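Local coordinates for protein isoflavone reductase (Medicago sativa, PDB 2GAS) that reduces 2'-hydroxyformononetin to (3R)-vestitone with NADPH, supplying the penultimate intermediate of the alfalfa phytoalexin (-)-medicarpin, at residues T1-I7 with G26-L32; V19-I23 with N51-V57; K106-P110 with A201-T207; F109-L115 with T148-H153. One frame throughout, in Å; residues are numbered along the deposited sequence.

Contact 1 of 4, residues T1-I7 with G26-L32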
loop_
_atom_site.group_PDB
_atom_site.type_symbol
_atom_site.label_atom_id
_atom_site.label_comp_id
_atom_site.label_asym_id
_atom_site.label_seq_id
_atom_site.Cartn_x
_atom_site.Cartn_y
_atom_site.Cartn_z
ATOM N N THR A 1 4.737 13.712 -18.378
ATOM C CA THR A 1 3.882 12.588 -18.864
ATOM C C THR A 1 4.588 11.752 -19.929
ATOM O O THR A 1 3.982 10.869 -20.536
ATOM C CB THR A 1 2.555 13.110 -19.456
ATOM O OG1 THR A 1 2.832 14.023 -20.524
ATOM C CG2 THR A 1 1.738 13.817 -18.388
ATOM N N GLU A 2 5.868 12.034 -20.154
ATOM C CA GLU A 2 6.652 11.299 -21.143
ATOM C C GLU A 2 7.032 9.915 -20.617
ATOM O O GLU A 2 7.311 8.999 -21.394
ATOM C CB GLU A 2 7.928 12.075 -21.499
ATOM C CG GLU A 2 7.710 13.306 -22.374
ATOM C CD GLU A 2 9.011 14.020 -22.722
ATOM O OE1 GLU A 2 9.981 13.341 -23.123
ATOM O OE2 GLU A 2 9.063 15.264 -22.606
ATOM N N ASN A 3 7.038 9.763 -19.297
ATOM C CA ASN A 3 7.406 8.490 -18.684
ATOM C C ASN A 3 6.423 7.364 -18.979
ATOM O O ASN A 3 5.223 7.488 -18.724
ATOM C CB ASN A 3 7.529 8.634 -17.162
ATOM C CG ASN A 3 8.623 9.592 -16.750
ATOM O OD1 ASN A 3 9.796 9.385 -17.062
ATOM N ND2 ASN A 3 8.246 10.648 -16.038
ATOM N N LYS A 4 6.944 6.266 -19.521
ATOM C CA LYS A 4 6.133 5.093 -19.812
ATOM C C LYS A 4 6.158 4.277 -18.526
ATOM O O LYS A 4 7.225 3.888 -18.059
ATOM C CB LYS A 4 6.745 4.302 -20.970
ATOM C CG LYS A 4 6.672 5.047 -22.304
ATOM C CD LYS A 4 7.353 4.277 -23.427
ATOM C CE LYS A 4 8.850 4.161 -23.194
ATOM N NZ LYS A 4 9.544 3.495 -24.336
ATOM N N ILE A 5 4.979 4.033 -17.960
ATOM C CA ILE A 5 4.855 3.314 -16.695
ATOM C C ILE A 5 4.263 1.908 -16.827
ATOM O O ILE A 5 3.167 1.730 -17.364
ATOM C CB ILE A 5 3.979 4.136 -15.708
ATOM C CG1 ILE A 5 4.585 5.531 -15.522
ATOM C CG2 ILE A 5 3.872 3.417 -14.352
ATOM C CD1 ILE A 5 3.761 6.458 -14.649
ATOM N N LEU A 6 4.998 0.919 -16.321
ATOM C CA LEU A 6 4.569 -0.476 -16.352
ATOM C C LEU A 6 4.133 -0.903 -14.956
ATOM O O LEU A 6 4.885 -0.749 -13.990
ATOM C CB LEU A 6 5.721 -1.379 -16.805
ATOM C CG LEU A 6 5.464 -2.888 -16.712
ATOM C CD1 LEU A 6 4.307 -3.280 -17.626
ATOM C CD2 LEU A 6 6.732 -3.642 -17.099
ATOM N N ILE A 7 2.927 -1.445 -14.863
ATOM C CA ILE A 7 2.393 -1.900 -13.587
ATOM C C ILE A 7 2.331 -3.419 -13.519
ATOM O O ILE A 7 1.666 -4.060 -14.337
ATOM C CB ILE A 7 0.960 -1.359 -13.343
ATOM C CG1 ILE A 7 0.976 0.171 -13.304
ATOM C CG2 ILE A 7 0.387 -1.947 -12.052
ATOM C CD1 ILE A 7 1.967 0.740 -12.327
ATOM N N GLY A 26 -2.187 10.913 -17.653
ATOM C CA GLY A 26 -1.826 11.021 -19.056
ATOM C C GLY A 26 -0.573 10.265 -19.458
ATOM O O GLY A 26 -0.096 10.403 -20.584
ATOM N N ASN A 27 -0.027 9.462 -18.549
ATOM C CA ASN A 27 1.173 8.696 -18.863
ATOM C C ASN A 27 0.888 7.517 -19.770
ATOM O O ASN A 27 -0.187 6.921 -19.703
ATOM C CB ASN A 27 1.807 8.091 -17.607
ATOM C CG ASN A 27 2.402 9.119 -16.694
ATOM O OD1 ASN A 27 1.687 9.809 -15.975
ATOM N ND2 ASN A 27 3.724 9.226 -16.711
ATOM N N PRO A 28 1.843 7.178 -20.654
ATOM C CA PRO A 28 1.603 6.018 -21.514
ATOM C C PRO A 28 1.605 4.918 -20.449
ATOM O O PRO A 28 2.566 4.801 -19.681
ATOM C CB PRO A 28 2.854 5.973 -22.385
ATOM C CG PRO A 28 3.203 7.419 -22.529
ATOM C CD PRO A 28 3.010 7.951 -21.119
ATOM N N THR A 29 0.540 4.131 -20.390
ATOM C CA THR A 29 0.412 3.110 -19.359
ATOM C C THR A 29 0.438 1.685 -19.884
ATOM O O THR A 29 -0.263 1.356 -20.838
ATOM C CB THR A 29 -0.887 3.372 -18.569
ATOM O OG1 THR A 29 -0.898 4.741 -18.143
ATOM C CG2 THR A 29 -0.977 2.478 -17.350
ATOM N N TYR A 30 1.256 0.850 -19.246
ATOM C CA TYR A 30 1.422 -0.549 -19.626
ATOM C C TYR A 30 1.112 -1.463 -18.445
ATOM O O TYR A 30 1.389 -1.113 -17.300
ATOM C CB TYR A 30 2.867 -0.800 -20.077
ATOM C CG TYR A 30 3.324 0.035 -21.253
ATOM C CD1 TYR A 30 3.492 1.416 -21.139
ATOM C CD2 TYR A 30 3.590 -0.560 -22.484
ATOM C CE1 TYR A 30 3.913 2.184 -22.229
ATOM C CE2 TYR A 30 4.008 0.196 -23.576
ATOM C CZ TYR A 30 4.166 1.564 -23.444
ATOM O OH TYR A 30 4.561 2.309 -24.532
ATOM N N ALA A 31 0.534 -2.627 -18.723
ATOM C CA ALA A 31 0.215 -3.588 -17.671
ATOM C C ALA A 31 0.738 -4.964 -18.073
ATOM O O ALA A 31 0.497 -5.418 -19.189
ATOM C CB ALA A 31 -1.296 -3.647 -17.444
ATOM N N LEU A 32 1.469 -5.615 -17.173
ATOM C CA LEU A 32 1.998 -6.946 -17.462
ATOM C C LEU A 32 0.922 -7.969 -17.140
ATOM O O LEU A 32 0.457 -8.063 -15.999
ATOM C CB LEU A 32 3.238 -7.237 -16.617
ATOM C CG LEU A 32 4.012 -8.501 -17.011
ATOM C CD1 LEU A 32 4.754 -8.261 -18.327
ATOM C CD2 LEU A 32 5.000 -8.850 -15.913
#
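The first beta-alpha-beta unit of the Rossmann domain brings strand 5-8 beside strand 29-33, and the backbone of Tyr30 bonds to both Ile5 and Ile7. Tyr30 N gives its hydrogen to Ile5 O at 2.8 Å, an oxygen that also lies at the edge of the tyrosine ring, and Tyr30 O takes that of Ile7 N at 2.9 Å. Ile5 N to Pro28 O (3.1 Å) and Leu32 N to Ile7 O (3.2 Å) extend this parallel pairing at both ends. The crossover helix 15-25 packs on the face carrying Ile5, Ile7 and Thr29, while Leu6 and Tyr30 share the other face, Leu6 CD1 lying 3.8 Å from Tyr30 CB. Lys4 runs obliquely past the tyrosine, its CD 3.6 Å from Tyr30 OH, and bends at chi3 to carry NZ to Gln76 O. Ahead of the strands the Asn27 amide takes over: ND2 donates nearly straight (173°) to Asn3 O, which lies in the amide plane, and also to Asn203 OD1, while Ile5 CD1 packs 3.5 Å from ND2.

Contact 2 of 4, residues V19-I23 with N51-V57; sequences VWASI and NYQSLGV
Trp20 NE1 donates to Asn51 OD1 at 2.8 Å, the acceptor lying near the indole plane while the donor stands above the plane of the asparagine carbonyl; ring and amide are turned 86° apart. Beside this bond the edge of Tyr52 points at the face of the five-membered indole ring in an offset edge-to-face pair, planes at 79°, and Leu55 CD1 meets Trp20 CD1 at the indole edge, 3.7 Å away. Val19 CG1 stands over the centre of one Tyr52 face, 3.9 Å from the centroid; placed opposite the backbone N (chi1 171°), this methyl also reaches Val57 CG2 at 3.8 Å. Ile23 CD1 closes the row, touching Val57 CG2 at 3.7 Å and Leu55 O. With an alanine in place of Trp20, Asn51 OD1 would probably lose its indole donor and a gap would be likely to open beside Tyr52 and Leu55.

Further out, Tyr52 OH bonds to Pro10 O in the glycine-rich loop that probably binds NADP(+), and Trp20 makes a second edge-to-face pair with His17. The chain after helix 42-54 turns at Gly56 in a Schellman motif, bringing Val57 against Ile23. Helices 15-25 and 42-54, packed on one side of the Rossmann sheet, are joined by an apolar, aromatic seam. Its one directional polar bond, indole N-H to asparagine oxygen, probably fixes how the indole is turned within it.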
loop_
_atom_site.group_PDB
_atom_site.type_symbol
_atom_site.label_atom_id
_atom_site.label_comp_id
_atom_site.label_asym_id
_atom_site.label_seq_id
_atom_site.Cartn_x
_atom_site.Cartn_y
_atom_site.Cartn_z
ATOM N N VAL A 19 -3.034 1.777 -12.045
ATOM C CA VAL A 19 -3.254 1.782 -13.488
ATOM C C VAL A 19 -4.167 2.958 -13.841
ATOM O O VAL A 19 -3.859 3.744 -14.737
ATOM C CB VAL A 19 -3.923 0.474 -13.977
ATOM C CG1 VAL A 19 -4.328 0.615 -15.438
ATOM C CG2 VAL A 19 -2.964 -0.701 -13.806
ATOM N N TRP A 20 -5.281 3.093 -13.128
ATOM C CA TRP A 20 -6.202 4.188 -13.418
ATOM C C TRP A 20 -5.584 5.572 -13.193
ATOM O O TRP A 20 -5.842 6.502 -13.956
ATOM C CB TRP A 20 -7.490 4.044 -12.599
ATOM C CG TRP A 20 -8.355 2.896 -13.062
ATOM C CD1 TRP A 20 -8.573 2.508 -14.355
ATOM C CD2 TRP A 20 -9.132 2.015 -12.245
ATOM N NE1 TRP A 20 -9.436 1.439 -14.393
ATOM C CE2 TRP A 20 -9.796 1.117 -13.111
ATOM C CE3 TRP A 20 -9.334 1.895 -10.860
ATOM C CZ2 TRP A 20 -10.649 0.110 -12.641
ATOM C CZ3 TRP A 20 -10.182 0.892 -10.393
ATOM C CH2 TRP A 20 -10.830 0.013 -11.284
ATOM N N ALA A 21 -4.764 5.716 -12.157
ATOM C CA ALA A 21 -4.141 7.009 -11.890
ATOM C C ALA A 21 -3.129 7.343 -12.984
ATOM O O ALA A 21 -2.950 8.504 -13.346
ATOM C CB ALA A 21 -3.457 7.001 -10.516
ATOM N N SER A 22 -2.468 6.319 -13.514
ATOM C CA SER A 22 -1.484 6.533 -14.564
ATOM C C SER A 22 -2.207 7.048 -15.807
ATOM O O SER A 22 -1.752 7.994 -16.452
ATOM C CB SER A 22 -0.739 5.231 -14.865
ATOM O OG SER A 22 0.295 5.442 -15.814
ATOM N N ILE A 23 -3.341 6.432 -16.127
ATOM C CA ILE A 23 -4.132 6.855 -17.281
ATOM C C ILE A 23 -4.643 8.278 -17.070
ATOM O O ILE A 23 -4.587 9.106 -17.978
ATOM C CB ILE A 23 -5.353 5.928 -17.506
ATOM C CG1 ILE A 23 -4.899 4.580 -18.073
ATOM C CG2 ILE A 23 -6.364 6.600 -18.434
ATOM C CD1 ILE A 23 -4.203 4.662 -19.417
ATOM N N ASN A 51 -11.587 -2.970 -19.338
ATOM C CA ASN A 51 -11.612 -1.561 -18.987
ATOM C C ASN A 51 -10.282 -0.902 -19.330
ATOM O O ASN A 51 -10.247 0.172 -19.932
ATOM C CB ASN A 51 -11.923 -1.385 -17.495
ATOM C CG ASN A 51 -11.863 0.066 -17.061
ATOM O OD1 ASN A 51 -10.806 0.573 -16.700
ATOM N ND2 ASN A 51 -13.002 0.748 -17.118
ATOM N N TYR A 52 -9.186 -1.552 -18.953
ATOM C CA TYR A 52 -7.859 -1.023 -19.234
ATOM C C TYR A 52 -7.664 -0.797 -20.730
ATOM O O TYR A 52 -7.212 0.266 -21.151
ATOM C CB TYR A 52 -6.782 -1.988 -18.726
ATOM C CG TYR A 52 -6.754 -2.182 -17.223
ATOM C CD1 TYR A 52 -5.959 -3.178 -16.657
ATOM C CD2 TYR A 52 -7.521 -1.388 -16.367
ATOM C CE1 TYR A 52 -5.929 -3.387 -15.281
ATOM C CE2 TYR A 52 -7.500 -1.589 -14.979
ATOM C CZ TYR A 52 -6.701 -2.598 -14.448
ATOM O OH TYR A 52 -6.705 -2.843 -13.088
ATOM N N GLN A 53 -8.008 -1.795 -21.535
ATOM C CA GLN A 53 -7.847 -1.656 -22.976
ATOM C C GLN A 53 -8.711 -0.539 -23.555
ATOM O O GLN A 53 -8.289 0.153 -24.486
ATOM C CB GLN A 53 -8.148 -2.986 -23.674
ATOM C CG GLN A 53 -7.108 -4.056 -23.369
ATOM C CD GLN A 53 -7.195 -5.250 -24.299
ATOM O OE1 GLN A 53 -8.208 -5.940 -24.349
ATOM N NE2 GLN A 53 -6.125 -5.494 -25.044
ATOM N N SER A 54 -9.907 -0.350 -23.005
ATOM C CA SER A 54 -10.791 0.705 -23.494
ATOM C C SER A 54 -10.218 2.084 -23.172
ATOM O O SER A 54 -10.593 3.079 -23.795
ATOM C CB SER A 54 -12.191 0.573 -22.880
ATOM O OG SER A 54 -12.201 0.939 -21.509
ATOM N N LEU A 55 -9.311 2.134 -22.197
ATOM C CA LEU A 55 -8.673 3.379 -21.777
ATOM C C LEU A 55 -7.321 3.624 -22.439
ATOM O O LEU A 55 -6.679 4.648 -22.201
ATOM C CB LEU A 55 -8.481 3.390 -20.258
ATOM C CG LEU A 55 -9.737 3.415 -19.389
ATOM C CD1 LEU A 55 -9.338 3.282 -17.924
ATOM C CD2 LEU A 55 -10.509 4.710 -19.632
ATOM N N GLY A 56 -6.877 2.680 -23.254
ATOM C CA GLY A 56 -5.603 2.843 -23.925
ATOM C C GLY A 56 -4.423 2.192 -23.229
ATOM O O GLY A 56 -3.279 2.393 -23.634
ATOM N N VAL A 57 -4.681 1.424 -22.178
ATOM C CA VAL A 57 -3.592 0.737 -21.491
ATOM C C VAL A 57 -3.044 -0.298 -22.459
ATOM O O VAL A 57 -3.809 -1.003 -23.120
ATOM C CB VAL A 57 -4.077 0.008 -20.214
ATOM C CG1 VAL A 57 -2.935 -0.802 -19.606
ATOM C CG2 VAL A 57 -4.585 1.018 -19.200
#

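Contact 3 of 4, residues K106-P110 with A201-T207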
loop_
_atom_site.group_PDB
_atom_site.type_symbol
_atom_site.label_atom_id
_atom_site.label_comp_id
_atom_site.label_asym_id
_atom_site.label_seq_id
_atom_site.Cartn_x
_atom_site.Cartn_y
_atom_site.Cartn_z
ATOM N N LYS A 106 14.347 3.925 -15.248
ATOM C CA LYS A 106 14.596 5.204 -14.599
ATOM C C LYS A 106 14.080 5.241 -13.164
ATOM O O LYS A 106 14.494 6.087 -12.372
ATOM C CB LYS A 106 13.961 6.333 -15.416
ATOM C CG LYS A 106 14.523 6.407 -16.826
ATOM C CD LYS A 106 13.926 7.554 -17.623
ATOM C CE LYS A 106 14.446 7.533 -19.050
ATOM N NZ LYS A 106 13.820 8.587 -19.889
ATOM N N LYS A 107 13.183 4.321 -12.823
ATOM C CA LYS A 107 12.662 4.274 -11.460
ATOM C C LYS A 107 11.895 2.990 -11.203
ATOM O O LYS A 107 11.089 2.569 -12.023
ATOM C CB LYS A 107 11.759 5.486 -11.184
ATOM C CG LYS A 107 11.377 5.640 -9.716
ATOM C CD LYS A 107 11.303 7.110 -9.289
ATOM C CE LYS A 107 10.134 7.824 -9.942
ATOM N NZ LYS A 107 10.049 9.259 -9.534
ATOM N N PHE A 108 12.167 2.363 -10.063
ATOM C CA PHE A 108 11.497 1.130 -9.676
ATOM C C PHE A 108 10.790 1.309 -8.345
ATOM O O PHE A 108 11.388 1.790 -7.380
ATOM C CB PHE A 108 12.507 -0.022 -9.560
ATOM C CG PHE A 108 11.930 -1.299 -8.987
ATOM C CD1 PHE A 108 10.732 -1.823 -9.467
ATOM C CD2 PHE A 108 12.611 -2.001 -7.993
ATOM C CE1 PHE A 108 10.228 -3.027 -8.965
ATOM C CE2 PHE A 108 12.112 -3.202 -7.491
ATOM C CZ PHE A 108 10.928 -3.714 -7.973
ATOM N N PHE A 109 9.506 0.952 -8.316
ATOM C CA PHE A 109 8.703 1.008 -7.101
ATOM C C PHE A 109 8.498 -0.422 -6.628
ATOM O O PHE A 109 7.720 -1.164 -7.224
ATOM C CB PHE A 109 7.300 1.587 -7.351
ATOM C CG PHE A 109 7.247 3.085 -7.467
ATOM C CD1 PHE A 109 7.717 3.731 -8.604
ATOM C CD2 PHE A 109 6.662 3.849 -6.456
ATOM C CE1 PHE A 109 7.602 5.117 -8.742
ATOM C CE2 PHE A 109 6.540 5.242 -6.581
ATOM C CZ PHE A 109 7.008 5.875 -7.725
ATOM N N PRO A 110 9.206 -0.842 -5.570
ATOM C CA PRO A 110 8.981 -2.219 -5.124
ATOM C C PRO A 110 7.636 -2.341 -4.402
ATOM O O PRO A 110 6.952 -1.340 -4.169
ATOM C CB PRO A 110 10.177 -2.490 -4.209
ATOM C CG PRO A 110 10.508 -1.123 -3.678
ATOM C CD PRO A 110 10.372 -0.247 -4.895
ATOM N N ALA A 201 4.317 10.614 -7.497
ATOM C CA ALA A 201 5.694 10.323 -7.118
ATOM C C ALA A 201 6.484 9.815 -8.325
ATOM O O ALA A 201 7.639 10.189 -8.522
ATOM C CB ALA A 201 5.719 9.279 -5.984
ATOM N N ALA A 202 5.850 8.977 -9.139
ATOM C CA ALA A 202 6.517 8.420 -10.313
ATOM C C ALA A 202 6.977 9.515 -11.270
ATOM O O ALA A 202 8.072 9.441 -11.826
ATOM C CB ALA A 202 5.580 7.459 -11.030
ATOM N N ASN A 203 6.141 10.536 -11.440
ATOM C CA ASN A 203 6.439 11.647 -12.340
ATOM C C ASN A 203 7.256 12.771 -11.706
ATOM O O ASN A 203 7.582 13.755 -12.374
ATOM C CB ASN A 203 5.135 12.230 -12.899
ATOM C CG ASN A 203 4.437 11.286 -13.853
ATOM O OD1 ASN A 203 5.063 10.729 -14.754
ATOM N ND2 ASN A 203 3.131 11.106 -13.671
ATOM N N ASP A 204 7.588 12.619 -10.429
ATOM C CA ASP A 204 8.355 13.625 -9.698
ATOM C C ASP A 204 9.827 13.237 -9.583
ATOM O O ASP A 204 10.179 12.318 -8.848
ATOM C CB ASP A 204 7.742 13.808 -8.304
ATOM C CG ASP A 204 8.524 14.780 -7.434
ATOM O OD1 ASP A 204 9.375 15.527 -7.965
ATOM O OD2 ASP A 204 8.274 14.807 -6.212
ATOM N N PRO A 205 10.711 13.946 -10.297
ATOM C CA PRO A 205 12.140 13.628 -10.236
ATOM C C PRO A 205 12.730 13.689 -8.831
ATOM O O PRO A 205 13.744 13.050 -8.552
ATOM C CB PRO A 205 12.766 14.662 -11.175
ATOM C CG PRO A 205 11.845 15.831 -11.041
ATOM C CD PRO A 205 10.480 15.180 -11.071
ATOM N N ASN A 206 12.086 14.443 -7.946
ATOM C CA ASN A 206 12.572 14.590 -6.580
ATOM C C ASN A 206 12.451 13.344 -5.708
ATOM O O ASN A 206 13.027 13.301 -4.621
ATOM C CB ASN A 206 11.864 15.757 -5.885
ATOM C CG ASN A 206 12.194 17.100 -6.517
ATOM O OD1 ASN A 206 13.337 17.353 -6.898
ATOM N ND2 ASN A 206 11.198 17.973 -6.610
ATOM N N THR A 207 11.717 12.334 -6.169
ATOM C CA THR A 207 11.561 11.117 -5.376
ATOM C C THR A 207 12.634 10.077 -5.669
ATOM O O THR A 207 12.550 8.948 -5.189
ATOM C CB THR A 207 10.183 10.454 -5.601
ATOM O OG1 THR A 207 10.075 10.030 -6.963
ATOM C CG2 THR A 207 9.059 11.423 -5.274
HETATM O O HOH W 1 12.234 10.368 -9.127
#
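Lys107, on strand 107-109 of the parallel Rossmann sheet, sends its ammonium group into the C-terminal end of helix 191-202. NZ donates to Ala201 O at 2.8 Å, to Ala202 O at 3.0 Å and to Thr207 OG1 at 2.7 Å. Water 1 also lies by NZ, at a doubtfully short distance, so that four acceptors must share three hydrogens. The two helix carbonyls are used differently: the lysine nitrogen lies 21° from the plane of the first but stands well above that of the second. Ala201 O also accepts from Asp204 N, so it is doubly engaged. Carbonyls at this end of a helix carry partial negative charge, which would probably favour the charged form of the lysine. The Lys107 side chain leaves its backbone with CG opposite N (chi1 -170°) and bends at chi2 and chi3, bringing CE against Ala202 before NZ enters the group of oxygens.

Water 1 hands its own hydrogens to Asp204 O and, weakly, to Pro205 O. The turn that carries these acceptors is itself braced: Asp204 OD1 takes Asn206 N in an Asx turn, and OD2 bonds to Tyr291 OH. Thr207 O accepts from Thr148 OG1 of the neighbouring strand. Two residues on from the lysine, Phe109 presents its ring edge to the last helical turn, with CE1 3.8 Å from Ala202 CB and CZ 3.6 Å from Ala202 N.

Contact 4 of 4, residues F109-L115 with T148-H153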
loop_
_atom_site.group_PDB
_atom_site.type_symbol
_atom_site.label_atom_id
_atom_site.label_comp_id
_atom_site.label_asym_id
_atom_site.label_seq_id
_atom_site.Cartn_x
_atom_site.Cartn_y
_atom_site.Cartn_z
ATOM N N PHE A 109 9.506 0.952 -8.316
ATOM C CA PHE A 109 8.703 1.008 -7.101
ATOM C C PHE A 109 8.498 -0.422 -6.628
ATOM O O PHE A 109 7.720 -1.164 -7.224
ATOM C CB PHE A 109 7.300 1.587 -7.351
ATOM C CG PHE A 109 7.247 3.085 -7.467
ATOM C CD1 PHE A 109 7.717 3.731 -8.604
ATOM C CD2 PHE A 109 6.662 3.849 -6.456
ATOM C CE1 PHE A 109 7.602 5.117 -8.742
ATOM C CE2 PHE A 109 6.540 5.242 -6.581
ATOM C CZ PHE A 109 7.008 5.875 -7.725
ATOM N N PRO A 110 9.206 -0.842 -5.570
ATOM C CA PRO A 110 8.981 -2.219 -5.124
ATOM C C PRO A 110 7.636 -2.341 -4.402
ATOM O O PRO A 110 6.952 -1.340 -4.169
ATOM C CB PRO A 110 10.177 -2.490 -4.209
ATOM C CG PRO A 110 10.508 -1.123 -3.678
ATOM C CD PRO A 110 10.372 -0.247 -4.895
ATOM N N SER A 111 7.270 -3.570 -4.047
ATOM C CA SER A 111 6.004 -3.851 -3.379
ATOM C C SER A 111 5.996 -3.386 -1.924
ATOM O O SER A 111 6.148 -4.179 -0.995
ATOM C CB SER A 111 5.703 -5.355 -3.464
ATOM O OG SER A 111 4.428 -5.657 -2.930
ATOM N N GLU A 112 5.813 -2.083 -1.744
ATOM C CA GLU A 112 5.779 -1.474 -0.424
ATOM C C GLU A 112 4.309 -1.279 -0.081
ATOM O O GLU A 112 3.641 -2.220 0.336
ATOM C CB GLU A 112 6.524 -0.139 -0.466
ATOM C CG GLU A 112 8.042 -0.281 -0.654
ATOM C CD GLU A 112 8.760 -0.582 0.648
ATOM O OE1 GLU A 112 8.214 -0.218 1.712
ATOM O OE2 GLU A 112 9.871 -1.160 0.612
ATOM N N PHE A 113 3.816 -0.060 -0.262
ATOM C CA PHE A 113 2.409 0.245 -0.023
ATOM C C PHE A 113 1.890 -0.096 1.370
ATOM O O PHE A 113 0.777 -0.610 1.539
ATOM C CB PHE A 113 1.559 -0.438 -1.106
ATOM C CG PHE A 113 1.971 -0.065 -2.502
ATOM C CD1 PHE A 113 2.799 -0.902 -3.249
ATOM C CD2 PHE A 113 1.603 1.170 -3.039
ATOM C CE1 PHE A 113 3.264 -0.518 -4.504
ATOM C CE2 PHE A 113 2.065 1.561 -4.297
ATOM C CZ PHE A 113 2.899 0.715 -5.030
ATOM N N GLY A 114 2.708 0.214 2.366
ATOM C CA GLY A 114 2.349 -0.017 3.750
ATOM C C GLY A 114 3.157 0.934 4.607
ATOM O O GLY A 114 3.435 2.062 4.204
ATOM N N LEU A 115 3.539 0.491 5.795
ATOM C CA LEU A 115 4.332 1.344 6.672
ATOM C C LEU A 115 5.756 1.424 6.131
ATOM O O LEU A 115 6.103 0.741 5.167
ATOM C CB LEU A 115 4.359 0.774 8.098
ATOM C CG LEU A 115 5.310 -0.396 8.380
ATOM C CD1 LEU A 115 5.244 -0.750 9.854
ATOM C CD2 LEU A 115 4.938 -1.596 7.526
ATOM N N THR A 148 11.934 4.263 -5.445
ATOM C CA THR A 148 11.013 5.074 -4.655
ATOM C C THR A 148 10.207 4.069 -3.839
ATOM O O THR A 148 9.642 3.121 -4.391
ATOM C CB THR A 148 10.047 5.926 -5.496
ATOM O OG1 THR A 148 10.790 6.895 -6.246
ATOM C CG2 THR A 148 9.066 6.670 -4.571
ATOM N N TYR A 149 10.195 4.255 -2.524
ATOM C CA TYR A 149 9.454 3.374 -1.624
ATOM C C TYR A 149 8.186 4.125 -1.253
ATOM O O TYR A 149 8.246 5.147 -0.575
ATOM C CB TYR A 149 10.272 3.089 -0.363
ATOM C CG TYR A 149 11.636 2.492 -0.630
ATOM C CD1 TYR A 149 12.718 2.808 0.185
ATOM C CD2 TYR A 149 11.839 1.595 -1.683
ATOM C CE1 TYR A 149 13.978 2.245 -0.038
ATOM C CE2 TYR A 149 13.091 1.028 -1.911
ATOM C CZ TYR A 149 14.149 1.357 -1.086
ATOM O OH TYR A 149 15.385 0.791 -1.311
ATOM N N LEU A 150 7.042 3.620 -1.703
ATOM C CA LEU A 150 5.764 4.281 -1.441
ATOM C C LEU A 150 5.170 3.744 -0.141
ATOM O O LEU A 150 4.618 2.651 -0.099
ATOM C CB LEU A 150 4.816 4.045 -2.621
ATOM C CG LEU A 150 3.599 4.958 -2.836
ATOM C CD1 LEU A 150 2.647 4.860 -1.649
ATOM C CD2 LEU A 150 4.057 6.390 -3.034
ATOM N N CYS A 151 5.309 4.523 0.925
ATOM C CA CYS A 151 4.814 4.134 2.240
ATOM C C CYS A 151 3.499 4.857 2.505
ATOM O O CYS A 151 3.481 5.978 3.020
ATOM C CB CYS A 151 5.863 4.493 3.296
ATOM S SG CYS A 151 7.502 3.803 2.908
ATOM N N CYS A 152 2.400 4.201 2.145
ATOM C CA CYS A 152 1.065 4.786 2.290
ATOM C C CYS A 152 0.359 4.432 3.585
ATOM O O CYS A 152 -0.778 4.845 3.811
ATOM C CB CYS A 152 0.186 4.367 1.113
ATOM S SG CYS A 152 -0.033 2.574 0.974
ATOM N N HIS A 153 1.021 3.651 4.428
ATOM C CA HIS A 153 0.446 3.252 5.697
ATOM C C HIS A 153 -0.894 2.518 5.609
ATOM O O HIS A 153 -1.017 1.572 4.834
ATOM C CB HIS A 153 0.395 4.470 6.625
ATOM C CG HIS A 153 1.755 4.904 7.077
ATOM N ND1 HIS A 153 2.516 4.149 7.943
ATOM C CD2 HIS A 153 2.543 5.932 6.684
ATOM C CE1 HIS A 153 3.717 4.687 8.057
ATOM N NE2 HIS A 153 3.760 5.770 7.301
HETATM O O HOH W 2 7.381 1.495 -3.605
#
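The loop that follows strand 107-109 enters the probable active-site region against strand 148-151, beginning where Thr148 lies over Phe109. Thr148 CB sits above one face of the phenyl ring, 3.9 Å from its centroid and offset toward the rim; CG2 comes to 3.5 Å from Phe109 CE2. An alanine at Phe109 would be likely to leave a gap beside Thr148 and cost the packing against Leu150 CB. Pro110 CG next meets the edge of Tyr149, 3.6 Å from CD2.

Water 2 then takes the place of direct backbone pairing: it accepts from Leu150 N and donates to Pro110 O and Thr148 O. Direct bonding resumes at Phe113 N, which donates to Leu150 O at 2.8 Å, bent at the hydrogen (134°) though nearly in line with the carbonyl, and ends with His153 N to Gly114 O at 2.9 Å, the donor above the carbonyl plane. In this Rossmann-type reductase Glu112 O accepts from Lys133 NZ, the probable proton acceptor of the reaction, and Glu112 OE1 makes a salt bridge to Arg137, probably an NADP(+) ligand. Glu112 CG, anti to the carbonyl carbon (chi1 -69°), lies beside Tyr149 CA and CB, and the bend at chi2 turns the carboxylate toward Arg137. The Phe113 ring packs obliquely on Leu150; Leu115 CA lies 3.6 Å from His153 ND1, while His153 NE2 bonds to Tyr277 OH.

From the N terminus, contact 1 closes the first beta-alpha-beta unit by pairing strands 5-8 and 29-33. Contact 2 crosses it: segment 19-23 lies inside that loop and segment 51-57 beyond it, so helix 42-54 is tied to the crossover helix, with Ser22 and Thr29 bonded between the two contacts. Contacts 3 and 4 come after both and start from one overlapping stretch, sharing Phe109 and Pro110. Contact 4, 109-115 to 148-153, nests in the span that contact 3 closes by bringing the end of helix 191-202 to strand 107-109; Thr207 O to Thr148 OG1 joins them. Asn203, bonded to Asn27, links the loop after helix 191-202 to the loop before strand 29-33.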